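Local coordinates for protein immunoreactive 84kD antigen PG93 (Porphyromonas gingivalis, PDB 5M11) that serves as an essential bacterial surface component of the type-IX secretion system and binds zinc and calcium ions, at residues T63-I68 and I79-G84; H20-A25 and A34-V39; A535-H540 and I593-L598; L639-D644 and F659-G664. All coordinates share one frame; numbering follows the deposited sequence.

Interaction 1: residues T63-I68 and I79-G84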
loop_
_atom_site.group_PDB
_atom_site.type_symbol
_atom_site.label_atom_id
_atom_site.label_comp_id
_atom_site.label_asym_id
_atom_site.label_seq_id
_atom_site.Cartn_x
_atom_site.Cartn_y
_atom_site.Cartn_z
ATOM N N THR A 63 -3.627 8.592 4.922
ATOM C CA THR A 63 -2.718 7.444 4.894
ATOM C C THR A 63 -1.194 7.680 5.181
ATOM O O THR A 63 -0.685 6.940 6.036
ATOM C CB THR A 63 -2.847 6.722 3.540
ATOM O OG1 THR A 63 -4.231 6.461 3.302
ATOM C CG2 THR A 63 -2.078 5.389 3.491
ATOM N N SER A 64 -0.438 8.518 4.431
ATOM C CA SER A 64 1.023 8.519 4.677
ATOM C C SER A 64 1.495 9.644 5.576
ATOM O O SER A 64 1.450 10.817 5.193
ATOM C CB SER A 64 1.820 8.547 3.375
ATOM O OG SER A 64 1.354 7.590 2.445
ATOM N N VAL A 65 1.990 9.280 6.762
ATOM C CA VAL A 65 2.463 10.256 7.742
ATOM C C VAL A 65 3.855 10.766 7.296
ATOM O O VAL A 65 4.741 9.967 7.005
ATOM C CB VAL A 65 2.446 9.675 9.177
ATOM C CG1 VAL A 65 2.921 10.701 10.189
ATOM C CG2 VAL A 65 1.053 9.176 9.544
ATOM N N SER A 66 3.995 12.103 7.187
ATOM C CA SER A 66 5.178 12.838 6.747
ATOM C C SER A 66 5.969 13.424 7.929
ATOM O O SER A 66 7.117 13.818 7.741
ATOM C CB SER A 66 4.752 13.956 5.794
ATOM O OG SER A 66 5.809 14.779 5.325
ATOM N N SER A 67 5.369 13.506 9.126
ATOM C CA SER A 67 5.983 14.048 10.355
ATOM C C SER A 67 4.968 14.107 11.509
ATOM O O SER A 67 3.757 14.140 11.276
ATOM C CB SER A 67 6.538 15.449 10.114
ATOM O OG SER A 67 7.107 15.973 11.297
ATOM N N ILE A 68 5.475 14.188 12.749
ATOM C CA ILE A 68 4.662 14.286 13.965
ATOM C C ILE A 68 5.330 15.168 15.028
ATOM O O ILE A 68 6.549 15.365 14.997
ATOM C CB ILE A 68 4.358 12.882 14.558
ATOM C CG1 ILE A 68 5.610 11.961 14.555
ATOM C CG2 ILE A 68 3.151 12.239 13.870
ATOM C CD1 ILE A 68 5.493 10.672 15.458
ATOM N N ILE A 79 -0.362 15.265 13.715
ATOM C CA ILE A 79 0.021 14.339 12.642
ATOM C C ILE A 79 -0.070 15.064 11.311
ATOM O O ILE A 79 -1.173 15.417 10.883
ATOM C CB ILE A 79 -0.826 13.032 12.597
ATOM C CG1 ILE A 79 -0.897 12.319 13.956
ATOM C CG2 ILE A 79 -0.283 12.097 11.528
ATOM C CD1 ILE A 79 -2.131 11.481 14.143
ATOM N N TYR A 80 1.073 15.280 10.655
ATOM C CA TYR A 80 1.093 15.918 9.344
ATOM C C TYR A 80 1.350 14.836 8.280
ATOM O O TYR A 80 2.306 14.057 8.357
ATOM C CB TYR A 80 2.106 17.085 9.267
ATOM C CG TYR A 80 2.138 17.759 7.916
ATOM C CD1 TYR A 80 1.297 18.825 7.630
ATOM C CD2 TYR A 80 2.982 17.301 6.903
ATOM C CE1 TYR A 80 1.298 19.433 6.371
ATOM C CE2 TYR A 80 2.989 17.893 5.638
ATOM C CZ TYR A 80 2.132 18.951 5.371
ATOM O OH TYR A 80 2.111 19.519 4.123
ATOM N N TYR A 81 0.467 14.817 7.288
ATOM C CA TYR A 81 0.455 13.855 6.187
ATOM C C TYR A 81 1.157 14.371 4.934
ATOM O O TYR A 81 1.185 15.572 4.701
ATOM C CB TYR A 81 -1.003 13.509 5.845
ATOM C CG TYR A 81 -1.709 12.777 6.961
ATOM C CD1 TYR A 81 -1.601 11.394 7.092
ATOM C CD2 TYR A 81 -2.467 13.466 7.902
ATOM C CE1 TYR A 81 -2.241 10.713 8.123
ATOM C CE2 TYR A 81 -3.120 12.795 8.938
ATOM C CZ TYR A 81 -3.005 11.417 9.042
ATOM O OH TYR A 81 -3.664 10.745 10.039
ATOM N N ALA A 82 1.678 13.447 4.105
ATOM C CA ALA A 82 2.334 13.728 2.822
ATOM C C ALA A 82 1.397 14.505 1.875
ATOM O O ALA A 82 1.854 15.300 1.065
ATOM C CB ALA A 82 2.761 12.424 2.168
ATOM N N SER A 83 0.092 14.292 2.008
ATOM C CA SER A 83 -0.918 14.939 1.194
ATOM C C SER A 83 -1.227 16.380 1.650
ATOM O O SER A 83 -2.157 16.997 1.118
ATOM C CB SER A 83 -2.197 14.111 1.237
ATOM O OG SER A 83 -2.827 14.186 2.507
ATOM N N GLY A 84 -0.519 16.875 2.658
ATOM C CA GLY A 84 -0.793 18.185 3.229
ATOM C C GLY A 84 -1.847 18.174 4.327
ATOM O O GLY A 84 -2.061 19.192 5.003
#

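Interaction 2: residues H20-A25 and A34-V39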
loop_
_atom_site.group_PDB
_atom_site.type_symbol
_atom_site.label_atom_id
_atom_site.label_comp_id
_atom_site.label_asym_id
_atom_site.label_seq_id
_atom_site.Cartn_x
_atom_site.Cartn_y
_atom_site.Cartn_z
ATOM N N HIS A 20 9.149 -1.585 9.614
ATOM C CA HIS A 20 10.494 -1.510 9.032
ATOM C C HIS A 20 11.237 -0.125 9.389
ATOM O O HIS A 20 11.510 0.123 10.574
ATOM C CB HIS A 20 10.383 -1.824 7.495
ATOM C CG HIS A 20 11.633 -1.769 6.658
ATOM N ND1 HIS A 20 12.900 -1.842 7.216
ATOM C CD2 HIS A 20 11.755 -1.637 5.316
ATOM C CE1 HIS A 20 13.741 -1.732 6.203
ATOM N NE2 HIS A 20 13.098 -1.609 5.041
ATOM N N LYS A 21 11.560 0.725 8.378
ATOM C CA LYS A 21 12.388 1.941 8.442
ATOM C C LYS A 21 11.791 3.094 9.272
ATOM O O LYS A 21 11.121 3.954 8.703
ATOM C CB LYS A 21 12.676 2.420 7.005
ATOM C CG LYS A 21 13.851 3.377 6.843
ATOM C CD LYS A 21 13.877 3.889 5.415
ATOM C CE LYS A 21 14.764 5.087 5.215
ATOM N NZ LYS A 21 14.399 5.818 3.971
ATOM N N THR A 22 12.116 3.163 10.588
ATOM C CA THR A 22 11.645 4.214 11.516
ATOM C C THR A 22 12.380 5.513 11.168
ATOM O O THR A 22 13.566 5.667 11.457
ATOM C CB THR A 22 11.790 3.754 12.980
ATOM O OG1 THR A 22 10.933 2.632 13.146
ATOM C CG2 THR A 22 11.403 4.817 14.003
ATOM N N GLU A 23 11.658 6.429 10.507
ATOM C CA GLU A 23 12.185 7.689 10.013
ATOM C C GLU A 23 11.947 8.863 10.980
ATOM O O GLU A 23 12.557 9.916 10.791
ATOM C CB GLU A 23 11.577 7.985 8.637
ATOM C CG GLU A 23 12.143 7.101 7.538
ATOM C CD GLU A 23 11.295 6.902 6.297
ATOM O OE1 GLU A 23 10.065 6.710 6.437
ATOM O OE2 GLU A 23 11.878 6.843 5.189
ATOM N N LYS A 24 11.086 8.687 12.005
ATOM C CA LYS A 24 10.734 9.733 12.979
ATOM C C LYS A 24 10.407 9.138 14.350
ATOM O O LYS A 24 9.996 7.975 14.430
ATOM C CB LYS A 24 9.541 10.566 12.477
ATOM C CG LYS A 24 9.961 11.845 11.761
ATOM C CD LYS A 24 9.536 11.849 10.317
ATOM C CE LYS A 24 10.098 13.022 9.567
ATOM N NZ LYS A 24 9.936 12.817 8.102
ATOM N N ALA A 25 10.589 9.944 15.422
ATOM C CA ALA A 25 10.390 9.577 16.828
ATOM C C ALA A 25 10.008 10.798 17.650
ATOM O O ALA A 25 10.596 11.869 17.470
ATOM C CB ALA A 25 11.659 8.963 17.383
ATOM N N ALA A 34 6.207 7.003 16.861
ATOM C CA ALA A 34 7.220 6.872 15.816
ATOM C C ALA A 34 6.585 6.577 14.489
ATOM O O ALA A 34 5.483 6.038 14.440
ATOM C CB ALA A 34 8.218 5.785 16.172
ATOM N N VAL A 35 7.272 6.948 13.410
ATOM C CA VAL A 35 6.781 6.770 12.043
ATOM C C VAL A 35 7.797 5.943 11.263
ATOM O O VAL A 35 8.990 6.271 11.256
ATOM C CB VAL A 35 6.482 8.130 11.344
ATOM C CG1 VAL A 35 6.047 7.939 9.889
ATOM C CG2 VAL A 35 5.458 8.945 12.126
ATOM N N ALA A 36 7.306 4.882 10.603
ATOM C CA ALA A 36 8.114 3.996 9.790
ATOM C C ALA A 36 7.451 3.739 8.423
ATOM O O ALA A 36 6.501 2.964 8.325
ATOM C CB ALA A 36 8.358 2.700 10.535
ATOM N N ASN A 37 7.943 4.451 7.378
ATOM C CA ASN A 37 7.529 4.389 5.963
ATOM C C ASN A 37 6.180 5.058 5.699
ATOM O O ASN A 37 5.662 4.983 4.581
ATOM C CB ASN A 37 7.527 2.940 5.416
ATOM C CG ASN A 37 8.914 2.341 5.313
ATOM O OD1 ASN A 37 9.809 2.894 4.651
ATOM N ND2 ASN A 37 9.138 1.220 6.001
ATOM N N GLY A 38 5.666 5.770 6.698
ATOM C CA GLY A 38 4.397 6.495 6.615
ATOM C C GLY A 38 3.369 5.963 7.586
ATOM O O GLY A 38 2.265 6.506 7.690
ATOM N N VAL A 39 3.743 4.884 8.300
ATOM C CA VAL A 39 2.874 4.218 9.260
ATOM C C VAL A 39 3.190 4.756 10.642
ATOM O O VAL A 39 4.318 4.622 11.112
ATOM C CB VAL A 39 2.975 2.670 9.183
ATOM C CG1 VAL A 39 1.982 1.999 10.133
ATOM C CG2 VAL A 39 2.766 2.184 7.754
#

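Interaction 3: residues A535-H540 and I593-L598. With PG4 (tetraethylene glycol), chain P.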
loop_
_atom_site.group_PDB
_atom_site.type_symbol
_atom_site.label_atom_id
_atom_site.label_comp_id
_atom_site.label_asym_id
_atom_site.label_seq_id
_atom_site.Cartn_x
_atom_site.Cartn_y
_atom_site.Cartn_z
ATOM N N ALA A 535 -4.251 -8.619 -17.332
ATOM C CA ALA A 535 -4.756 -9.678 -16.472
ATOM C C ALA A 535 -5.533 -10.720 -17.246
ATOM O O ALA A 535 -6.123 -10.386 -18.266
ATOM C CB ALA A 535 -5.647 -9.070 -15.406
ATOM N N MET A 536 -5.556 -11.978 -16.737
ATOM C CA MET A 536 -6.259 -13.169 -17.273
ATOM C C MET A 536 -6.748 -14.077 -16.152
ATOM O O MET A 536 -5.991 -14.308 -15.207
ATOM C CB MET A 536 -5.335 -13.992 -18.158
ATOM C CG MET A 536 -5.019 -13.350 -19.446
ATOM S SD MET A 536 -3.804 -14.350 -20.291
ATOM C CE MET A 536 -3.715 -13.470 -21.680
ATOM N N ALA A 537 -7.981 -14.622 -16.257
ATOM C CA ALA A 537 -8.543 -15.501 -15.231
ATOM C C ALA A 537 -9.481 -16.508 -15.822
ATOM O O ALA A 537 -10.327 -16.125 -16.625
ATOM C CB ALA A 537 -9.288 -14.677 -14.188
ATOM N N VAL A 538 -9.395 -17.779 -15.396
ATOM C CA VAL A 538 -10.324 -18.795 -15.893
ATOM C C VAL A 538 -11.496 -18.940 -14.881
ATOM O O VAL A 538 -11.289 -19.179 -13.683
ATOM C CB VAL A 538 -9.658 -20.149 -16.307
ATOM C CG1 VAL A 538 -9.363 -21.065 -15.130
ATOM C CG2 VAL A 538 -10.493 -20.869 -17.369
ATOM N N ASP A 539 -12.721 -18.735 -15.354
ATOM C CA ASP A 539 -13.840 -18.869 -14.442
ATOM C C ASP A 539 -14.316 -20.330 -14.428
ATOM O O ASP A 539 -13.666 -21.184 -15.036
ATOM C CB ASP A 539 -14.949 -17.865 -14.780
ATOM C CG ASP A 539 -15.861 -18.163 -15.946
ATOM O OD1 ASP A 539 -15.656 -19.203 -16.619
ATOM O OD2 ASP A 539 -16.791 -17.356 -16.189
ATOM N N HIS A 540 -15.429 -20.625 -13.732
ATOM C CA HIS A 540 -15.951 -21.991 -13.646
ATOM C C HIS A 540 -16.618 -22.452 -14.957
ATOM O O HIS A 540 -16.713 -23.660 -15.178
ATOM C CB HIS A 540 -16.942 -22.130 -12.487
ATOM C CG HIS A 540 -16.406 -21.711 -11.158
ATOM N ND1 HIS A 540 -17.243 -21.217 -10.171
ATOM C CD2 HIS A 540 -15.136 -21.710 -10.693
ATOM C CE1 HIS A 540 -16.462 -20.950 -9.137
ATOM N NE2 HIS A 540 -15.183 -21.216 -9.407
ATOM N N ILE A 593 -7.711 -9.660 -12.033
ATOM C CA ILE A 593 -9.017 -10.335 -12.006
ATOM C C ILE A 593 -8.870 -11.607 -11.153
ATOM O O ILE A 593 -7.934 -12.385 -11.344
ATOM C CB ILE A 593 -9.632 -10.653 -13.431
ATOM C CG1 ILE A 593 -9.564 -9.444 -14.384
ATOM C CG2 ILE A 593 -11.087 -11.164 -13.325
ATOM C CD1 ILE A 593 -9.357 -9.779 -15.804
ATOM N N VAL A 594 -9.828 -11.813 -10.241
ATOM C CA VAL A 594 -9.960 -12.966 -9.357
ATOM C C VAL A 594 -11.433 -13.424 -9.439
ATOM O O VAL A 594 -12.315 -12.577 -9.604
ATOM C CB VAL A 594 -9.469 -12.589 -7.947
ATOM C CG1 VAL A 594 -10.201 -13.347 -6.851
ATOM C CG2 VAL A 594 -7.969 -12.798 -7.843
ATOM N N VAL A 595 -11.694 -14.754 -9.409
ATOM C CA VAL A 595 -13.052 -15.298 -9.555
ATOM C C VAL A 595 -13.532 -16.021 -8.260
ATOM O O VAL A 595 -12.870 -16.937 -7.744
ATOM C CB VAL A 595 -13.170 -16.215 -10.808
ATOM C CG1 VAL A 595 -14.572 -16.805 -10.940
ATOM C CG2 VAL A 595 -12.791 -15.465 -12.085
ATOM N N ASP A 596 -14.722 -15.589 -7.787
ATOM C CA ASP A 596 -15.511 -16.061 -6.637
ATOM C C ASP A 596 -15.898 -17.529 -6.700
ATOM O O ASP A 596 -15.915 -18.140 -7.763
ATOM C CB ASP A 596 -16.864 -15.286 -6.603
ATOM C CG ASP A 596 -17.036 -14.228 -5.534
ATOM O OD1 ASP A 596 -16.033 -13.891 -4.862
ATOM O OD2 ASP A 596 -18.183 -13.724 -5.369
ATOM N N LYS A 597 -16.365 -18.027 -5.555
ATOM C CA LYS A 597 -16.976 -19.331 -5.314
ATOM C C LYS A 597 -18.345 -19.296 -6.009
ATOM O O LYS A 597 -18.860 -20.330 -6.452
ATOM C CB LYS A 597 -17.095 -19.512 -3.785
ATOM C CG LYS A 597 -17.741 -20.790 -3.288
ATOM C CD LYS A 597 -17.862 -20.794 -1.753
ATOM C CE LYS A 597 -19.069 -20.054 -1.210
ATOM N NZ LYS A 597 -20.329 -20.835 -1.353
ATOM N N LEU A 598 -18.912 -18.059 -6.129
ATOM C CA LEU A 598 -20.186 -17.773 -6.791
ATOM C C LEU A 598 -19.994 -17.506 -8.270
ATOM O O LEU A 598 -20.975 -17.194 -8.953
ATOM C CB LEU A 598 -20.888 -16.567 -6.156
ATOM C CG LEU A 598 -21.205 -16.607 -4.667
ATOM C CD1 LEU A 598 -21.950 -15.355 -4.263
ATOM C CD2 LEU A 598 -21.985 -17.844 -4.274
HETATM O O1 PG4 P . -22.696 -20.071 -9.354
HETATM C C1 PG4 P . -21.917 -21.240 -9.041
HETATM C C2 PG4 P . -20.919 -21.568 -10.161
HETATM O O2 PG4 P . -19.785 -22.265 -9.635
HETATM C C3 PG4 P . -19.753 -23.625 -10.068
HETATM C C4 PG4 P . -18.498 -24.324 -9.553
HETATM O O3 PG4 P . -17.762 -24.888 -10.644
HETATM C C5 PG4 P . -16.631 -25.625 -10.186
HETATM C C6 PG4 P . -15.431 -25.264 -11.047
HETATM O O4 PG4 P . -14.365 -24.819 -10.212
HETATM C C7 PG4 P . -13.107 -25.029 -10.851
HETATM C C8 PG4 P . -12.337 -23.714 -10.969
HETATM O O5 PG4 P . -12.659 -23.059 -12.204
#

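Interaction 4: residues L639-D644 and F659-G664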
loop_
_atom_site.group_PDB
_atom_site.type_symbol
_atom_site.label_atom_id
_atom_site.label_comp_id
_atom_site.label_asym_id
_atom_site.label_seq_id
_atom_site.Cartn_x
_atom_site.Cartn_y
_atom_site.Cartn_z
ATOM N N LEU A 639 -4.488 -8.654 -6.713
ATOM C CA LEU A 639 -5.562 -9.329 -5.980
ATOM C C LEU A 639 -5.159 -10.812 -5.661
ATOM O O LEU A 639 -4.279 -11.385 -6.328
ATOM C CB LEU A 639 -6.887 -9.302 -6.782
ATOM C CG LEU A 639 -7.638 -7.973 -6.956
ATOM C CD1 LEU A 639 -8.899 -8.174 -7.753
ATOM C CD2 LEU A 639 -7.959 -7.292 -5.614
ATOM N N ALA A 640 -5.787 -11.409 -4.622
ATOM C CA ALA A 640 -5.616 -12.801 -4.164
ATOM C C ALA A 640 -6.735 -13.087 -3.236
ATOM O O ALA A 640 -7.095 -12.217 -2.452
ATOM C CB ALA A 640 -4.277 -13.007 -3.468
ATOM N N LEU A 641 -7.322 -14.266 -3.321
ATOM C CA LEU A 641 -8.483 -14.593 -2.513
ATOM C C LEU A 641 -8.301 -15.894 -1.737
ATOM O O LEU A 641 -7.931 -16.924 -2.311
ATOM C CB LEU A 641 -9.686 -14.687 -3.470
ATOM C CG LEU A 641 -11.042 -15.102 -2.935
ATOM C CD1 LEU A 641 -11.673 -13.985 -2.151
ATOM C CD2 LEU A 641 -11.932 -15.488 -4.063
ATOM N N ASN A 642 -8.601 -15.838 -0.431
ATOM C CA ASN A 642 -8.573 -16.979 0.472
ATOM C C ASN A 642 -9.970 -17.585 0.429
ATOM O O ASN A 642 -10.853 -17.188 1.196
ATOM C CB ASN A 642 -8.153 -16.522 1.876
ATOM C CG ASN A 642 -8.018 -17.607 2.929
ATOM O OD1 ASN A 642 -8.432 -18.764 2.772
ATOM N ND2 ASN A 642 -7.465 -17.224 4.064
ATOM N N ASP A 643 -10.183 -18.523 -0.505
ATOM C CA ASP A 643 -11.483 -19.159 -0.765
ATOM C C ASP A 643 -12.083 -19.849 0.473
ATOM O O ASP A 643 -13.301 -20.016 0.526
ATOM C CB ASP A 643 -11.392 -20.161 -1.927
ATOM C CG ASP A 643 -10.800 -19.572 -3.202
ATOM O OD1 ASP A 643 -11.586 -19.093 -4.060
ATOM O OD2 ASP A 643 -9.545 -19.589 -3.344
ATOM N N ASP A 644 -11.253 -20.173 1.479
ATOM C CA ASP A 644 -11.669 -20.860 2.692
ATOM C C ASP A 644 -12.312 -19.953 3.747
ATOM O O ASP A 644 -13.223 -20.416 4.449
ATOM C CB ASP A 644 -10.482 -21.579 3.317
ATOM C CG ASP A 644 -10.904 -22.511 4.418
ATOM O OD1 ASP A 644 -11.520 -23.562 4.100
ATOM O OD2 ASP A 644 -10.703 -22.152 5.607
ATOM N N PHE A 659 -10.581 -7.564 2.586
ATOM C CA PHE A 659 -12.023 -7.384 2.610
ATOM C C PHE A 659 -12.687 -8.747 2.777
ATOM O O PHE A 659 -12.345 -9.692 2.055
ATOM C CB PHE A 659 -12.480 -6.674 1.324
ATOM C CG PHE A 659 -13.971 -6.590 1.143
ATOM C CD1 PHE A 659 -14.711 -5.606 1.789
ATOM C CD2 PHE A 659 -14.640 -7.495 0.328
ATOM C CE1 PHE A 659 -16.088 -5.532 1.629
ATOM C CE2 PHE A 659 -16.022 -7.430 0.182
ATOM C CZ PHE A 659 -16.736 -6.450 0.840
ATOM N N GLN A 660 -13.621 -8.861 3.753
ATOM C CA GLN A 660 -14.345 -10.120 3.993
ATOM C C GLN A 660 -15.448 -10.204 2.979
ATOM O O GLN A 660 -16.408 -9.425 3.046
ATOM C CB GLN A 660 -14.868 -10.227 5.440
ATOM C CG GLN A 660 -15.768 -11.450 5.711
ATOM C CD GLN A 660 -15.143 -12.793 5.405
ATOM O OE1 GLN A 660 -15.495 -13.457 4.416
ATOM N NE2 GLN A 660 -14.258 -13.254 6.285
ATOM N N THR A 661 -15.269 -11.109 2.003
ATOM C CA THR A 661 -16.130 -11.333 0.843
ATOM C C THR A 661 -17.441 -12.063 1.223
ATOM O O THR A 661 -18.477 -11.853 0.564
ATOM C CB THR A 661 -15.319 -12.106 -0.210
ATOM O OG1 THR A 661 -14.122 -11.378 -0.445
ATOM C CG2 THR A 661 -16.029 -12.236 -1.541
ATOM N N GLY A 662 -17.384 -12.904 2.261
ATOM C CA GLY A 662 -18.525 -13.704 2.696
ATOM C C GLY A 662 -18.708 -14.893 1.772
ATOM O O GLY A 662 -19.794 -15.461 1.678
ATOM N N THR A 663 -17.603 -15.283 1.107
ATOM C CA THR A 663 -17.436 -16.332 0.111
ATOM C C THR A 663 -16.668 -17.497 0.776
ATOM O O THR A 663 -16.350 -18.496 0.129
ATOM C CB THR A 663 -16.782 -15.628 -1.095
ATOM O OG1 THR A 663 -17.841 -15.152 -1.922
ATOM C CG2 THR A 663 -15.746 -16.461 -1.892
ATOM N N GLY A 664 -16.461 -17.383 2.083
ATOM C CA GLY A 664 -15.775 -18.386 2.882
ATOM C C GLY A 664 -16.454 -19.739 2.981
ATOM O O GLY A 664 -17.685 -19.849 2.966
#

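Interaction 1: residues T63-I68 and I79-G84
Tyr80 faces two residues at once: its carbonyl O takes a hydrogen bond from Ser66 N at 2.8 Å and a weak one from Ser67 N at 3.2 Å. This is a classic beta bulge, shifting the register by one residue between the Val65-Tyr81 and Ser67-Tyr80 pairs. Regular pairing resumes with Tyr80 N bonded to Ser67 O, while at the other end Ala82 N points nearly along the C=O axis of Ser64, 2.9 Å from Ser64 O. Small serines suit the bulge, where Ser66 CB sits at the edge of the Tyr80 ring, 3.9 Å from Tyr80 CD2. On the apolar face, Val65 CG1 lies 3.7 Å from Ile79 CG2, a branch set anti to the backbone N that also rests over one face of the Tyr81 ring, toward its rim. Ile68 and Ile79 run side by side, with Ile68 CG2 4.0 Å from Ile79 CG1; Val35 and Leu40 of the preceding sheet continue this greasy layer. The tyrosine hydroxyls leave the contact, Tyr80 OH bonding to Lys110 O and Tyr81 OH to Asp87. A type I turn, Tyr81 to Gly84, leads toward strand 86-89. Strands 65-71 and 76-81 form the first hairpin of a four-stranded N-terminal beta-propeller blade.

Interaction 2: residues H20-A25 and A34-V39
Val35 O accepts two backbone hydrogen bonds, from Glu23 N at 2.8 Å and from Lys24 N at 3.3 Å, the latter in the carbonyl plane and on a lone pair. Val35 N completes the hydrogen-bonded Lys24-Val35 pair, 3.1 Å from Lys24 O and well above that carbonyl's plane. Beside this core, Ala34 CB lies 4.0 Å from Thr22 CG2 and Ala36 CB 3.7 Å from Thr22 OG1; alanines fit here because their methyls pack close to the neighbouring backbone. Glu23 reaches over the turn, its chain extended beyond CG, and Glu23 OE1 receives Asn37 N at 3.2 Å from above the carboxylate plane. Lys21 NZ holds the second oxygen, Glu23 OE2, in a salt bridge of 3.0 Å, which steadies the carboxylate. Asn37 ND2 lies 3.6 Å from His20 CB and makes a weak hydrogen bond to Ile19 O, the amide turned 52° from the His20 ring. Farther out, Thr22 OG1 bonds to Tyr41 OH, and Lys24 NZ to Ser66 O. Asn37 and Gly38, residue types that tolerate positive phi, form the type I' turn leading into strand 39-42. Two residues opposed to Val35 make a classic beta bulge in the first hairpin of a four-stranded propeller sheet.

Interaction 3: residues A535-H540 and I593-L598
Ala535 opens the contact with its methyl against the end of Ile593, CB lying 3.8 Å from Ile593 CD1. The isoleucine meets both alanines because CG1 stands anti to its carbonyl carbon (chi1 -47°) and carries CD1 toward Ala535, while the CG2 branch turns to the next alanine. Met536 points away, toward Met546 on the adjoining strand. Ala537 returns to the interface: its CB meets Ile593 CG2 at 4.0 Å and Val595 CG2 at 4.2 Å, a small methyl set between two branched residues. Val538, like Met536, turns to the other side and touches Val544. At Asp539 the strand has ended; its CB still packs on Val595 CG1 at 4.0 Å, but the carboxylate leads off to a salt bridge with Lys601 and a hydrogen bond from Trp545 NE1, which would help to compensate a charge on this buried group. His540 closes the run. Its CE1 comes 3.2 Å from Asp596 O, and Lys597 O lies near the ring plane at the edge. Tetraethylene glycol, probably from the crystallisation liquor, wraps round the imidazole: His540 ND1 bonds to PG4 O2 at 2.8 Å, with PG4 C5 over one ring face, and the terminal O1, next along the glycol from O2, makes a weak bond to Leu598 O. The two strands run nearly parallel, their axes 11° apart and 6.5 Å at closest approach, joined by apolar side chains. Each is the first, edge strand of its own antiparallel sheet, and with side chains meeting across the interface the arrangement is consistent with face-to-face packing of successive beta-propeller blades.

Interaction 4: residues L639-D644 and F659-G664
Leu641 and Thr661 meet at about a right angle in the buried part of the contact, where side chains do the packing and Leu641 CD1 comes 4.0 Å from Thr661 OG1. With CG anti to the backbone N (chi1 176°), the leucine swings its branched end across to the other segment, and Leu641 CD2 reaches 4.5 Å from Thr663 CG2. Leucine suits this place because its two methyls can address both threonines, while Leu648 of the strand lying between supports Leu641 and Thr661 alike. Thr661 OG1 has a weak hydrogen bond to Gly646 O. Strand 647-652 runs between strands 636-642 and 655-660, hence the 9.0 Å from Leu641 CA to Thr661 CA; strand 13-16, from the N terminus, completes the sheet at its other edge, consistent with the Velcro closure of a beta-propeller ring. On the solvent side, exposed Asp643 and Asp644 meet a poorly ordered Gly664 through backbone atoms, without a bond between the segments. Asp643 O stands 3.4 Å from Thr663 O, both acceptors, and has a weak hydrogen bond with Ser665 OG. Within 659-664 the chain is braced by Gly662 N, bonded to a lone pair of Gln660 OE1 at 2.9 Å, with positive phi at Gly662 favouring glycine.

In the fold
From the N terminus, interaction 2 closes first, folding strand 22-27 onto strand 32-36 as a short hairpin; interaction 1 then closes the equivalent hairpin, 65-71 with 76-81, in the next sheet. The two touch: Val65 N lies 2.9 Å from Gly38 O, a probable hydrogen bond, and Val65 and Ile68 pack on Val35. Interaction 3 spans a longer loop of 52 residues, joining the first strands of two successive sheets, and interaction 4 closes a shorter one, within the sheet that strand 13-16 completes. All four follow in series, none nested or crossed. Interactions 3 and 4 pack together through Val594 and Leu641, about 30 to 37 Å, centre to centre, from the first pair.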